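Side-chain contacts in Nrps/pks (Streptomyces albus, PDB 4OPE), which probably catalyses carbon–carbon bond formation between acyl units, as a ketosynthase domain of the AT-less oxazolomycin polyketide synthase: residues G16-A21 and S347-A352; L24-R29 and E33-V38; S222-C227 and G233-V238; R339-S344 and Q371-S376; A359-V364 and V431-S436. All blocks are in the same frame, centred on the assembly; numbering follows the deposited sequence.

Contact 1: G16-A21 and S347-A352; sequences GRYPKA and SGIGHA
Pro19 and Ile349 meet where a type II beta turn, running from Tyr18 to Ala21 at the end of strand 9-17, backs onto the last residue of helix 346-349 in this thiolase-fold ketosynthase. The turn is closed in both directions, Ala21 N to Tyr18 O at 2.8 Å and Tyr18 N to Ala21 O at 2.9 Å, with Pro19 at its second position presenting its ring to the helix end.

From CB outward, Ile349 meets the proline first. Its CB sits 3.9 Å from Pro19 CD, with Pro19 CG equally near, and the two side chains cross at roughly a right angle. The CG2 branch lies beside the backbone N and comes to 4.1 Å from Pro19 CD. CG1 takes the place between backbone N and carbonyl carbon (chi1 60°) and, with the next bond extended (chi2 166°), carries CD1 past the proline toward Tyr18. That methyl ends 4.2 Å from Pro19 CD and approaches the tyrosine ring obliquely; beyond the two segments it also rests on Ala359 of helix 356-370. An alanine at Pro19 would remove CG and CD and would probably leave a gap against CB and CG2 of Ile349.

Behind the contact the tyrosine ring meets Phe27. Past Ile349 the chain leaves the helix at Gly350, whose positive phi (101°) suits glycine, and leads to His351, which touches Cys176. At the far end of the isoleucine, CD1 stands 4.5 Å from Tyr18 CD1.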
# COMPACT_ATOMS: atom_id res chain seq x y z
N GLY A 16 -15.53 -13.46 -3.20
CA GLY A 16 -14.74 -13.29 -4.41
C GLY A 16 -15.45 -13.52 -5.73
O GLY A 16 -16.42 -14.25 -5.78
N ARG A 17 -14.99 -12.87 -6.79
CA ARG A 17 -15.36 -13.25 -8.15
C ARG A 17 -14.10 -13.53 -8.90
O ARG A 17 -13.15 -12.78 -8.80
CB ARG A 17 -16.05 -12.11 -8.86
CG ARG A 17 -17.29 -11.65 -8.15
CD ARG A 17 -17.76 -10.31 -8.66
NE ARG A 17 -18.15 -10.40 -10.06
CZ ARG A 17 -18.45 -9.35 -10.81
NH1 ARG A 17 -18.42 -8.13 -10.31
NH2 ARG A 17 -18.78 -9.53 -12.08
N TYR A 18 -14.13 -14.59 -9.68
CA TYR A 18 -13.00 -14.99 -10.51
C TYR A 18 -13.54 -15.40 -11.89
O TYR A 18 -14.77 -15.39 -12.10
CB TYR A 18 -12.26 -16.12 -9.79
CG TYR A 18 -11.79 -15.67 -8.44
CD1 TYR A 18 -10.75 -14.76 -8.31
CD2 TYR A 18 -12.41 -16.09 -7.29
CE1 TYR A 18 -10.32 -14.32 -7.08
CE2 TYR A 18 -11.98 -15.66 -6.03
CZ TYR A 18 -10.94 -14.76 -5.94
OH TYR A 18 -10.51 -14.32 -4.71
N PRO A 19 -12.65 -15.70 -12.84
CA PRO A 19 -13.09 -16.04 -14.17
C PRO A 19 -14.09 -17.19 -14.16
O PRO A 19 -13.80 -18.25 -13.60
CB PRO A 19 -11.81 -16.44 -14.85
CG PRO A 19 -10.82 -15.53 -14.24
CD PRO A 19 -11.19 -15.55 -12.80
N LYS A 20 -15.27 -16.94 -14.77
CA LYS A 20 -16.34 -17.90 -14.87
C LYS A 20 -16.92 -18.26 -13.51
O LYS A 20 -17.56 -19.29 -13.34
CB LYS A 20 -15.83 -19.15 -15.61
CG LYS A 20 -15.37 -18.83 -17.01
CD LYS A 20 -15.32 -20.09 -17.84
CE LYS A 20 -14.93 -19.79 -19.27
NZ LYS A 20 -15.92 -18.90 -19.95
N ALA A 21 -16.69 -17.42 -12.52
CA ALA A 21 -17.14 -17.71 -11.17
C ALA A 21 -17.62 -16.41 -10.53
O ALA A 21 -16.82 -15.60 -10.04
CB ALA A 21 -16.03 -18.36 -10.36
N SER A 347 -3.44 -22.36 -12.80
CA SER A 347 -3.52 -23.29 -13.93
C SER A 347 -4.94 -23.36 -14.48
O SER A 347 -5.15 -23.67 -15.65
CB SER A 347 -3.02 -24.65 -13.51
OG SER A 347 -3.87 -25.22 -12.52
N GLY A 348 -5.90 -22.99 -13.66
CA GLY A 348 -7.28 -22.95 -14.09
C GLY A 348 -7.85 -21.62 -14.52
O GLY A 348 -8.54 -21.53 -15.55
N ILE A 349 -7.57 -20.57 -13.75
CA ILE A 349 -8.08 -19.23 -14.09
C ILE A 349 -7.05 -18.27 -14.64
O ILE A 349 -7.42 -17.22 -15.11
CB ILE A 349 -8.66 -18.52 -12.84
CG1 ILE A 349 -7.61 -18.34 -11.76
CG2 ILE A 349 -9.78 -19.34 -12.25
CD1 ILE A 349 -8.04 -17.37 -10.71
N GLY A 350 -5.78 -18.58 -14.50
CA GLY A 350 -4.74 -17.63 -14.92
C GLY A 350 -4.14 -16.87 -13.76
O GLY A 350 -4.46 -17.10 -12.64
N HIS A 351 -3.25 -15.96 -14.07
CA HIS A 351 -2.54 -15.20 -13.10
C HIS A 351 -3.33 -13.93 -12.81
O HIS A 351 -3.26 -12.99 -13.58
CB HIS A 351 -1.21 -14.83 -13.71
CG HIS A 351 -0.27 -14.13 -12.78
ND1 HIS A 351 -0.67 -13.61 -11.58
CD2 HIS A 351 1.06 -13.88 -12.87
CE1 HIS A 351 0.36 -13.04 -10.97
NE2 HIS A 351 1.42 -13.19 -11.74
N ALA A 352 -4.06 -13.90 -11.68
CA ALA A 352 -4.90 -12.77 -11.34
C ALA A 352 -4.16 -11.57 -10.75
O ALA A 352 -4.79 -10.69 -10.16
CB ALA A 352 -5.99 -13.20 -10.40

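Contact 2: L24-R29 and E33-V38; sequences LAQFWR and EGRDCV
Arg29 and Glu33 are joined one helical turn apart at the end of helix 24-33, where the chain finishes in a Schellman motif and Gly34, with positive phi, turns it out into the loop.

The backbone bond comes first: Glu33 N gives its hydrogen to Arg29 O at 2.9 Å. The glutamate side chain then lies along that same carbonyl, with CG nearest, 3.3 Å from Arg29 O. Glu33 and Arg29 run side by side in the same direction, and Glu33 OE2 rests 3.5 Å from Arg29 CG. Their charged ends do not meet; the arginine turns elsewhere, its NH1 forming a salt bridge with Glu475.

Among the polar side chains, Arg29 grips one atom side-on with two nitrogens: NE at 3.2 Å and NH2 at 2.8 Å from Gln26 OE1. The oxygen lies in the guanidinium plane, but both donors reach it from one face of the amide. These two bonds fix the rotation of the guanidinium, and Ala25 O lies over the centre of one face, 3.4 Å above the plane.

From the loop, Arg35 reaches back, extended, with CG anti to its own N (chi1 179°), bringing its guanidinium edge up to Gln26, the two planes almost perpendicular. Asn30 OD1 accepts from Arg35 NH1 and, weakly, from Gln26 NE2; these two nitrogens stand 3.6 Å apart.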
# COMPACT_ATOMS: atom_id res chain seq x y z
N LEU A 24 -18.37 -17.88 -5.00
CA LEU A 24 -17.52 -18.95 -4.57
C LEU A 24 -18.09 -20.34 -4.71
O LEU A 24 -17.32 -21.31 -4.75
CB LEU A 24 -17.10 -18.74 -3.13
CG LEU A 24 -16.23 -17.51 -2.85
CD1 LEU A 24 -15.27 -17.82 -1.69
CD2 LEU A 24 -15.46 -17.02 -4.06
N ALA A 25 -19.41 -20.46 -4.78
CA ALA A 25 -19.98 -21.78 -5.05
C ALA A 25 -19.63 -22.21 -6.45
O ALA A 25 -19.28 -23.36 -6.70
CB ALA A 25 -21.48 -21.77 -4.87
N GLN A 26 -19.70 -21.27 -7.37
CA GLN A 26 -19.35 -21.52 -8.75
C GLN A 26 -17.83 -21.69 -8.84
O GLN A 26 -17.35 -22.56 -9.53
CB GLN A 26 -19.92 -20.39 -9.62
CG GLN A 26 -19.83 -20.64 -11.12
CD GLN A 26 -20.41 -21.98 -11.53
OE1 GLN A 26 -21.55 -22.29 -11.17
NE2 GLN A 26 -19.64 -22.78 -12.26
N PHE A 27 -17.07 -20.94 -8.06
CA PHE A 27 -15.64 -21.12 -8.05
C PHE A 27 -15.29 -22.53 -7.66
O PHE A 27 -14.42 -23.17 -8.27
CB PHE A 27 -15.03 -20.13 -7.05
CG PHE A 27 -13.51 -19.99 -7.09
CD1 PHE A 27 -12.83 -19.96 -8.29
CD2 PHE A 27 -12.79 -19.83 -5.92
CE1 PHE A 27 -11.45 -19.78 -8.30
CE2 PHE A 27 -11.41 -19.65 -5.93
CZ PHE A 27 -10.74 -19.63 -7.12
N TRP A 28 -15.98 -23.02 -6.64
CA TRP A 28 -15.68 -24.35 -6.10
C TRP A 28 -15.97 -25.43 -7.11
O TRP A 28 -15.15 -26.27 -7.32
CB TRP A 28 -16.40 -24.63 -4.80
CG TRP A 28 -16.12 -26.03 -4.34
CD1 TRP A 28 -17.02 -27.06 -4.24
CD2 TRP A 28 -14.84 -26.59 -3.98
NE1 TRP A 28 -16.39 -28.20 -3.82
CE2 TRP A 28 -15.06 -27.95 -3.65
CE3 TRP A 28 -13.54 -26.09 -3.91
CZ2 TRP A 28 -14.04 -28.79 -3.23
CZ3 TRP A 28 -12.50 -26.94 -3.47
CH2 TRP A 28 -12.76 -28.27 -3.15
N ARG A 29 -17.15 -25.39 -7.71
CA ARG A 29 -17.53 -26.25 -8.83
C ARG A 29 -16.40 -26.33 -9.87
O ARG A 29 -15.97 -27.45 -10.29
CB ARG A 29 -18.75 -25.65 -9.52
CG ARG A 29 -19.98 -26.52 -9.69
CD ARG A 29 -21.17 -26.05 -8.84
NE ARG A 29 -21.55 -24.65 -9.08
CZ ARG A 29 -22.31 -23.92 -8.26
NH1 ARG A 29 -22.82 -24.44 -7.14
NH2 ARG A 29 -22.56 -22.65 -8.56
N GLU A 33 -14.07 -29.59 -10.77
CA GLU A 33 -14.13 -30.24 -12.07
C GLU A 33 -12.86 -30.07 -12.91
O GLU A 33 -12.76 -30.64 -14.02
CB GLU A 33 -15.31 -29.69 -12.85
CG GLU A 33 -16.68 -30.04 -12.26
CD GLU A 33 -17.82 -29.11 -12.73
OE1 GLU A 33 -17.74 -28.55 -13.87
OE2 GLU A 33 -18.79 -28.94 -11.92
N GLY A 34 -11.89 -29.30 -12.42
CA GLY A 34 -10.69 -29.02 -13.18
C GLY A 34 -11.01 -28.19 -14.41
O GLY A 34 -10.51 -28.48 -15.50
N ARG A 35 -11.82 -27.16 -14.25
CA ARG A 35 -12.26 -26.38 -15.38
C ARG A 35 -11.25 -25.36 -15.83
O ARG A 35 -10.68 -24.63 -15.04
CB ARG A 35 -13.55 -25.67 -15.06
CG ARG A 35 -14.09 -24.79 -16.17
CD ARG A 35 -15.43 -24.25 -15.69
NE ARG A 35 -16.19 -23.63 -16.76
CZ ARG A 35 -17.31 -22.93 -16.60
NH1 ARG A 35 -17.81 -22.74 -15.39
NH2 ARG A 35 -17.92 -22.40 -17.67
N ASP A 36 -11.07 -25.28 -17.14
CA ASP A 36 -10.17 -24.32 -17.71
C ASP A 36 -11.01 -23.13 -18.03
O ASP A 36 -11.85 -23.21 -18.92
CB ASP A 36 -9.55 -24.88 -18.97
CG ASP A 36 -8.59 -23.91 -19.61
OD1 ASP A 36 -8.56 -22.70 -19.21
OD2 ASP A 36 -7.86 -24.37 -20.51
N CYS A 37 -10.79 -22.04 -17.31
CA CYS A 37 -11.64 -20.85 -17.38
C CYS A 37 -11.08 -19.73 -18.27
O CYS A 37 -11.62 -18.62 -18.29
CB CYS A 37 -11.87 -20.32 -15.97
SG CYS A 37 -12.54 -21.57 -14.85
N VAL A 38 -10.01 -20.01 -18.99
CA VAL A 38 -9.40 -18.99 -19.82
C VAL A 38 -10.09 -18.85 -21.17
O VAL A 38 -10.54 -19.83 -21.73
CB VAL A 38 -7.91 -19.28 -20.02
CG1 VAL A 38 -7.38 -18.45 -21.16
CG2 VAL A 38 -7.14 -18.99 -18.73

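Contact 3: S222-C227 and G233-V238; sequences STDGRC and GGDGYV
The two oxygens of the Asp235 carboxylate both turn to Thr223. OD1 of Asp235 accepts Thr223 N on its syn side at 2.9 Å, about 25° out of the plane, while OD2 takes the hydrogen of Thr223 OG1, a bond modelled too short for its length to be trusted. Asp235 CG sits between its backbone N and carbonyl carbon (chi1 68°), which directs both oxygens at the threonine. The other carboxylate, of Asp224, is met from above its plane by Arg226 N. It approaches Asp235 as a like charge, but its OD2 has a salt bridge to Arg228, which probably eases the repulsion. The guanidinium of Arg226 holds Gly225 O in its plane; beyond the segments it makes a cation-pi contact with Trp66 and a salt bridge to Asp36.

That Arg226 N to Asp224 OD1 bond closes an Asx turn, in a long loop between helix 210-217 and strand 242-250 that doubles back on itself. Gly225 and Gly236 both adopt backbone angles that call for glycine.

Where the two limbs meet, Ser222 N points almost straight (170°) at Tyr237 O, 2.9 Å away. Water 1 adds a bridge, donating to Ser222 O at 2.7 Å and to Tyr237 O at 3.1 Å. Ser222 OG gives its hydrogen to Arg226 O at 2.7 Å, holding its own limb curled. Val238 presents CG1 to Gly225 O, and its N makes a weak bond to Cys227 SG, 3.6 Å long.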
# COMPACT_ATOMS: atom_id res chain seq x y z
N SER A 222 2.42 -16.03 -21.98
CA SER A 222 2.66 -17.32 -22.56
C SER A 222 2.04 -17.31 -23.97
O SER A 222 1.14 -16.53 -24.20
CB SER A 222 2.04 -18.43 -21.72
OG SER A 222 0.64 -18.26 -21.53
N THR A 223 2.51 -18.17 -24.87
CA THR A 223 2.07 -18.17 -26.26
C THR A 223 0.76 -18.94 -26.49
O THR A 223 0.02 -18.65 -27.46
CB THR A 223 3.17 -18.70 -27.20
OG1 THR A 223 3.69 -19.92 -26.69
CG2 THR A 223 4.33 -17.73 -27.26
N ASP A 224 0.44 -19.91 -25.62
CA ASP A 224 -0.89 -20.57 -25.63
C ASP A 224 -1.91 -19.88 -24.74
O ASP A 224 -3.05 -20.22 -24.73
CB ASP A 224 -0.77 -22.05 -25.26
CG ASP A 224 -0.12 -22.28 -23.89
OD1 ASP A 224 0.37 -21.32 -23.19
OD2 ASP A 224 -0.09 -23.47 -23.52
N GLY A 225 -1.54 -18.88 -23.98
CA GLY A 225 -2.52 -18.28 -23.08
C GLY A 225 -2.80 -19.14 -21.86
O GLY A 225 -3.90 -19.12 -21.34
N ARG A 226 -1.79 -19.88 -21.39
CA ARG A 226 -1.95 -20.68 -20.21
C ARG A 226 -0.83 -20.47 -19.21
O ARG A 226 0.28 -20.06 -19.56
CB ARG A 226 -2.04 -22.15 -20.58
CG ARG A 226 -3.13 -22.49 -21.60
CD ARG A 226 -4.55 -22.20 -21.11
NE ARG A 226 -5.33 -21.49 -22.14
CZ ARG A 226 -6.40 -21.96 -22.75
NH1 ARG A 226 -7.02 -21.23 -23.66
NH2 ARG A 226 -6.87 -23.15 -22.44
N CYS A 227 -1.16 -20.74 -17.94
CA CYS A 227 -0.21 -20.98 -16.89
C CYS A 227 -0.15 -22.48 -16.68
O CYS A 227 -1.01 -23.05 -16.06
CB CYS A 227 -0.65 -20.32 -15.58
SG CYS A 227 -0.74 -18.55 -15.66
N GLY A 233 6.70 -27.24 -21.13
CA GLY A 233 6.57 -26.20 -22.15
C GLY A 233 5.84 -24.94 -21.79
O GLY A 233 5.25 -24.26 -22.67
N GLY A 234 5.84 -24.60 -20.49
CA GLY A 234 5.25 -23.34 -20.05
C GLY A 234 6.19 -22.21 -20.42
O GLY A 234 7.35 -22.25 -20.03
N ASP A 235 5.68 -21.21 -21.13
CA ASP A 235 6.51 -20.09 -21.62
C ASP A 235 5.93 -18.73 -21.27
O ASP A 235 6.04 -17.77 -22.07
CB ASP A 235 6.73 -20.21 -23.14
CG ASP A 235 5.47 -20.00 -23.96
OD1 ASP A 235 4.41 -19.69 -23.38
OD2 ASP A 235 5.50 -20.14 -25.20
N GLY A 236 5.36 -18.63 -20.08
CA GLY A 236 4.82 -17.38 -19.59
C GLY A 236 3.48 -17.56 -18.90
O GLY A 236 3.06 -18.67 -18.63
N TYR A 237 2.78 -16.46 -18.64
CA TYR A 237 1.49 -16.58 -17.99
C TYR A 237 0.39 -15.94 -18.78
O TYR A 237 0.61 -15.42 -19.84
CB TYR A 237 1.57 -16.01 -16.57
CG TYR A 237 1.89 -14.54 -16.46
CD1 TYR A 237 3.17 -14.13 -16.27
CD2 TYR A 237 0.89 -13.57 -16.47
CE1 TYR A 237 3.49 -12.80 -16.10
CE2 TYR A 237 1.21 -12.22 -16.31
CZ TYR A 237 2.52 -11.87 -16.13
OH TYR A 237 2.90 -10.57 -15.98
N VAL A 238 -0.81 -16.01 -18.25
CA VAL A 238 -1.94 -15.32 -18.83
C VAL A 238 -2.65 -14.45 -17.77
O VAL A 238 -2.94 -14.91 -16.68
CB VAL A 238 -2.90 -16.33 -19.49
CG1 VAL A 238 -3.36 -17.37 -18.52
CG2 VAL A 238 -4.10 -15.63 -20.05
O HOH W 1 -0.71 -15.39 -22.60

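Contact 4: R339-S344 and Q371-S376; sequences RIPIGS and QELVPS
Ser376 OG accepts the backbone hydrogen of Ser344 N at 2.9 Å, nearly straight at 163°. This bond joins the end of strand 340-343 to the chain leaving strand 372-373. The hydroxyl is swung toward strand 340-343, turned some 30° from anti to its backbone N (chi1 -147°), and its CB lies 3.9 Å from Gly343 CA. Ser376 OG also passes 3.5 Å from that same carbon: a CB on Gly343 would point at this hydroxyl. Outside the segments the oxygen has a weak bond to Ser347 OG.

Water 2 makes a second link, donating to Pro375 O at 3.0 Å and only weakly to Ser344 O. The side chain of Ser344 faces away and caps Lys346 N, at the approach to helix 346-349.

Further back the joint becomes apolar. Leu373 CD1 touches Pro341 CG at 3.9 Å, the two side chains crossing at about a right angle, and the chains diverge, their short directions 50° apart. Strand 372-373 pairs with strand 400-401 in a separate small sheet. Here Leu373 meets strand 340-343, part of the large sheet of the thiolase fold, through its side chain.

Replacing Ser376 with an alanine would remove the oxygen, and the buried Ser344 N would probably lose its acceptor. Because the bond runs from a side chain to a main-chain N-H, it ties down the place where the strand turns toward the helix, while the leucine–proline contact further back is purely apolar.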
# COMPACT_ATOMS: atom_id res chain seq x y z
N ARG A 339 5.47 -36.41 2.09
CA ARG A 339 4.93 -36.29 0.77
C ARG A 339 3.83 -35.24 0.76
O ARG A 339 2.83 -35.38 1.43
CB ARG A 339 4.42 -37.64 0.34
CG ARG A 339 3.99 -37.67 -1.11
CD ARG A 339 2.51 -37.97 -1.17
NE ARG A 339 2.09 -38.32 -2.53
CZ ARG A 339 1.11 -37.71 -3.21
NH1 ARG A 339 0.40 -36.72 -2.67
NH2 ARG A 339 0.84 -38.11 -4.46
N ILE A 340 4.07 -34.15 0.03
CA ILE A 340 3.25 -32.96 0.12
C ILE A 340 2.68 -32.63 -1.23
O ILE A 340 3.42 -32.41 -2.18
CB ILE A 340 4.07 -31.76 0.53
CG1 ILE A 340 4.65 -32.00 1.91
CG2 ILE A 340 3.18 -30.53 0.53
CD1 ILE A 340 5.73 -31.01 2.27
N PRO A 341 1.34 -32.60 -1.34
CA PRO A 341 0.76 -32.23 -2.62
C PRO A 341 0.85 -30.75 -2.88
O PRO A 341 0.74 -29.95 -1.95
CB PRO A 341 -0.69 -32.69 -2.52
CG PRO A 341 -0.91 -32.97 -1.09
CD PRO A 341 0.41 -33.37 -0.52
N ILE A 342 1.10 -30.42 -4.15
CA ILE A 342 1.36 -29.05 -4.59
C ILE A 342 0.51 -28.80 -5.84
O ILE A 342 0.22 -29.73 -6.59
CB ILE A 342 2.82 -28.90 -4.95
CG1 ILE A 342 3.17 -27.45 -5.19
CG2 ILE A 342 3.14 -29.64 -6.24
CD1 ILE A 342 4.66 -27.20 -5.23
N GLY A 343 0.08 -27.55 -6.02
CA GLY A 343 -0.78 -27.14 -7.13
C GLY A 343 -0.88 -25.64 -7.19
O GLY A 343 -0.35 -24.94 -6.34
N SER A 344 -1.56 -25.13 -8.22
CA SER A 344 -1.76 -23.71 -8.37
C SER A 344 -3.06 -23.39 -9.03
O SER A 344 -3.30 -23.81 -10.17
CB SER A 344 -0.65 -23.06 -9.18
OG SER A 344 -0.85 -21.63 -9.30
N GLN A 371 -12.74 -30.63 2.25
CA GLN A 371 -11.81 -31.72 2.54
C GLN A 371 -11.43 -32.51 1.29
O GLN A 371 -11.37 -33.74 1.29
CB GLN A 371 -12.39 -32.63 3.59
CG GLN A 371 -12.66 -31.91 4.89
CD GLN A 371 -13.23 -32.83 5.95
OE1 GLN A 371 -13.94 -33.78 5.65
NE2 GLN A 371 -12.92 -32.56 7.19
N GLU A 372 -11.14 -31.76 0.23
CA GLU A 372 -10.77 -32.32 -1.04
C GLU A 372 -9.62 -31.53 -1.57
O GLU A 372 -9.50 -30.35 -1.31
CB GLU A 372 -11.93 -32.25 -2.04
CG GLU A 372 -13.04 -33.21 -1.73
CD GLU A 372 -14.12 -33.25 -2.80
OE1 GLU A 372 -14.59 -32.20 -3.28
OE2 GLU A 372 -14.55 -34.37 -3.16
N LEU A 373 -8.77 -32.21 -2.33
CA LEU A 373 -7.73 -31.57 -3.12
C LEU A 373 -8.13 -31.62 -4.56
O LEU A 373 -8.41 -32.68 -5.09
CB LEU A 373 -6.39 -32.26 -2.97
CG LEU A 373 -5.94 -32.33 -1.53
CD1 LEU A 373 -4.81 -33.32 -1.44
CD2 LEU A 373 -5.55 -30.97 -1.01
N VAL A 374 -8.12 -30.45 -5.20
CA VAL A 374 -8.59 -30.32 -6.57
C VAL A 374 -7.46 -30.39 -7.57
O VAL A 374 -6.32 -30.14 -7.23
CB VAL A 374 -9.34 -29.02 -6.73
CG1 VAL A 374 -10.47 -28.95 -5.71
CG2 VAL A 374 -8.39 -27.84 -6.58
N PRO A 375 -7.77 -30.74 -8.83
CA PRO A 375 -6.81 -30.77 -9.91
C PRO A 375 -6.13 -29.43 -10.17
O PRO A 375 -6.81 -28.39 -10.26
CB PRO A 375 -7.65 -31.07 -11.16
CG PRO A 375 -8.98 -31.44 -10.70
CD PRO A 375 -9.15 -30.92 -9.31
N SER A 376 -4.81 -29.50 -10.32
CA SER A 376 -4.00 -28.46 -10.97
C SER A 376 -3.85 -28.83 -12.47
O SER A 376 -3.47 -29.92 -12.77
CB SER A 376 -2.62 -28.39 -10.31
OG SER A 376 -2.13 -27.08 -10.31
O HOH W 2 -5.96 -25.72 -9.10

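Contact 5: A359-V364 and V431-S436; sequences AALTKV and VILEES
Leu361 and Leu433 touch methyl to methyl, CD1 of one 3.4 Å from CD1 of the other, with the two side chains crossing at about a right angle. The same Leu433 methyl is also neighbour to Val364, whose CG1 stands 4.4 Å from Leu433 CD1. A single strand leucine therefore meets two residues one turn apart on helix 356-370, and the contact is wholly apolar and buried.

The torsions explain how the tips find each other. Leu361 leaves the helix with CG opposite its backbone N (chi1 175°), and a bend at the next bond (chi2 55°) brings CD1 over toward the strand. Leu433 has CG beside its own backbone N and then extends (chi2 -178°), reaching out from the sheet. Val364 needs no such detour, because its CB already faces the strand.

One step out, Lys363 N to Ala359 O (2.9 Å) and Val364 N to Ala360 O (3.1 Å) are part of the helical bonding that puts Leu361 and Val364 on the same side. On the sheet side Leu433 packs on Val265 and is bonded through its backbone to Ala417, so the strands flanking it set its position.

The helix continues across the sheet onto strand 416-422, where Leu361 and Val364 both touch Ile419. Lys363 forms a salt bridge with Glu309, while Thr362 meets Leu24 and Phe27 of helix 24-33, which leaves helix 356-370 between that helix and the sheet, as expected for a core helix of the thiolase fold.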
# COMPACT_ATOMS: atom_id res chain seq x y z
N ALA A 359 -7.26 -15.43 -4.90
CA ALA A 359 -7.69 -16.67 -5.58
C ALA A 359 -7.05 -17.87 -4.89
O ALA A 359 -7.70 -18.90 -4.66
CB ALA A 359 -7.29 -16.67 -7.06
N ALA A 360 -5.77 -17.72 -4.56
CA ALA A 360 -4.99 -18.83 -4.05
C ALA A 360 -5.54 -19.21 -2.65
O ALA A 360 -5.79 -20.38 -2.33
CB ALA A 360 -3.53 -18.44 -3.98
N LEU A 361 -5.72 -18.18 -1.85
CA LEU A 361 -6.13 -18.32 -0.48
C LEU A 361 -7.54 -18.88 -0.42
O LEU A 361 -7.85 -19.71 0.41
CB LEU A 361 -6.08 -16.95 0.07
CG LEU A 361 -6.53 -16.60 1.44
CD1 LEU A 361 -5.77 -17.51 2.36
CD2 LEU A 361 -6.11 -15.15 1.68
N THR A 362 -8.40 -18.40 -1.32
CA THR A 362 -9.77 -18.83 -1.37
C THR A 362 -9.81 -20.29 -1.76
O THR A 362 -10.54 -21.10 -1.17
CB THR A 362 -10.57 -17.98 -2.35
OG1 THR A 362 -10.56 -16.63 -1.92
CG2 THR A 362 -12.01 -18.42 -2.44
N LYS A 363 -8.98 -20.67 -2.71
CA LYS A 363 -8.92 -22.07 -3.10
C LYS A 363 -8.58 -22.95 -1.93
O LYS A 363 -9.14 -23.99 -1.78
CB LYS A 363 -7.89 -22.26 -4.17
CG LYS A 363 -7.83 -23.68 -4.68
CD LYS A 363 -6.38 -23.98 -5.00
CE LYS A 363 -6.26 -25.04 -6.06
NZ LYS A 363 -4.83 -25.43 -6.21
N VAL A 364 -7.66 -22.55 -1.08
CA VAL A 364 -7.33 -23.35 0.10
C VAL A 364 -8.49 -23.42 1.11
O VAL A 364 -8.84 -24.49 1.63
CB VAL A 364 -6.09 -22.78 0.77
CG1 VAL A 364 -5.84 -23.43 2.13
CG2 VAL A 364 -4.91 -22.99 -0.15
N VAL A 431 2.01 -17.43 3.44
CA VAL A 431 1.10 -17.66 4.57
C VAL A 431 0.77 -19.13 4.85
O VAL A 431 0.55 -19.92 3.95
CB VAL A 431 -0.18 -16.79 4.47
CG1 VAL A 431 -0.80 -16.85 3.12
CG2 VAL A 431 -1.23 -17.22 5.48
N ILE A 432 0.79 -19.48 6.14
CA ILE A 432 0.44 -20.80 6.64
C ILE A 432 -0.93 -20.75 7.30
O ILE A 432 -1.16 -19.95 8.22
CB ILE A 432 1.43 -21.25 7.73
CG1 ILE A 432 2.89 -20.97 7.34
CG2 ILE A 432 1.29 -22.73 7.96
CD1 ILE A 432 3.50 -21.91 6.34
N LEU A 433 -1.84 -21.62 6.84
CA LEU A 433 -3.17 -21.74 7.42
C LEU A 433 -3.45 -23.11 8.04
O LEU A 433 -2.85 -24.13 7.69
CB LEU A 433 -4.22 -21.47 6.36
CG LEU A 433 -4.11 -20.11 5.69
CD1 LEU A 433 -5.24 -19.94 4.70
CD2 LEU A 433 -4.19 -18.96 6.68
N GLU A 434 -4.38 -23.14 8.98
CA GLU A 434 -4.78 -24.38 9.60
C GLU A 434 -6.28 -24.41 9.62
O GLU A 434 -6.93 -23.43 9.96
CB GLU A 434 -4.21 -24.47 11.02
CG GLU A 434 -4.40 -25.80 11.72
CD GLU A 434 -3.82 -25.82 13.14
OE1 GLU A 434 -3.26 -26.86 13.54
OE2 GLU A 434 -3.91 -24.81 13.86
N GLU A 435 -6.81 -25.56 9.22
CA GLU A 435 -8.22 -25.88 9.30
C GLU A 435 -8.71 -25.72 10.72
O GLU A 435 -7.93 -25.92 11.64
CB GLU A 435 -8.38 -27.33 8.89
CG GLU A 435 -9.78 -27.88 8.96
CD GLU A 435 -9.83 -29.38 8.71
OE1 GLU A 435 -8.78 -30.05 8.89
OE2 GLU A 435 -10.93 -29.89 8.35
N SER A 436 -9.99 -25.35 10.90
CA SER A 436 -10.59 -25.19 12.22
C SER A 436 -11.59 -26.30 12.53
O SER A 436 -12.49 -26.57 11.71
CB SER A 436 -11.36 -23.89 12.26
OG SER A 436 -12.60 -24.05 11.58

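All five contacts lie in the ketosynthase part of the chain, and most converge on helix 356-370. Contacts 1 and 2 are closest, their centres about 8 Å apart; strand 9-17 and helix 24-33 follow each other in the chain, joined through the turn of contact 1. Contact 3 is peripheral, about 25 Å from contact 5 between centres, yet it reaches contact 2 through Asp36 and Arg226 and contact 1 through His351. Contacts 1, 4 and 5 all reach the large mixed sheet. Along the chain, contacts 2 and 3 fall between the two segments of contact 1, whereas those of contacts 4 and 5 alternate. Contact 1, and the touches between contacts, thus join sequence-distant regions into one thiolase-fold body.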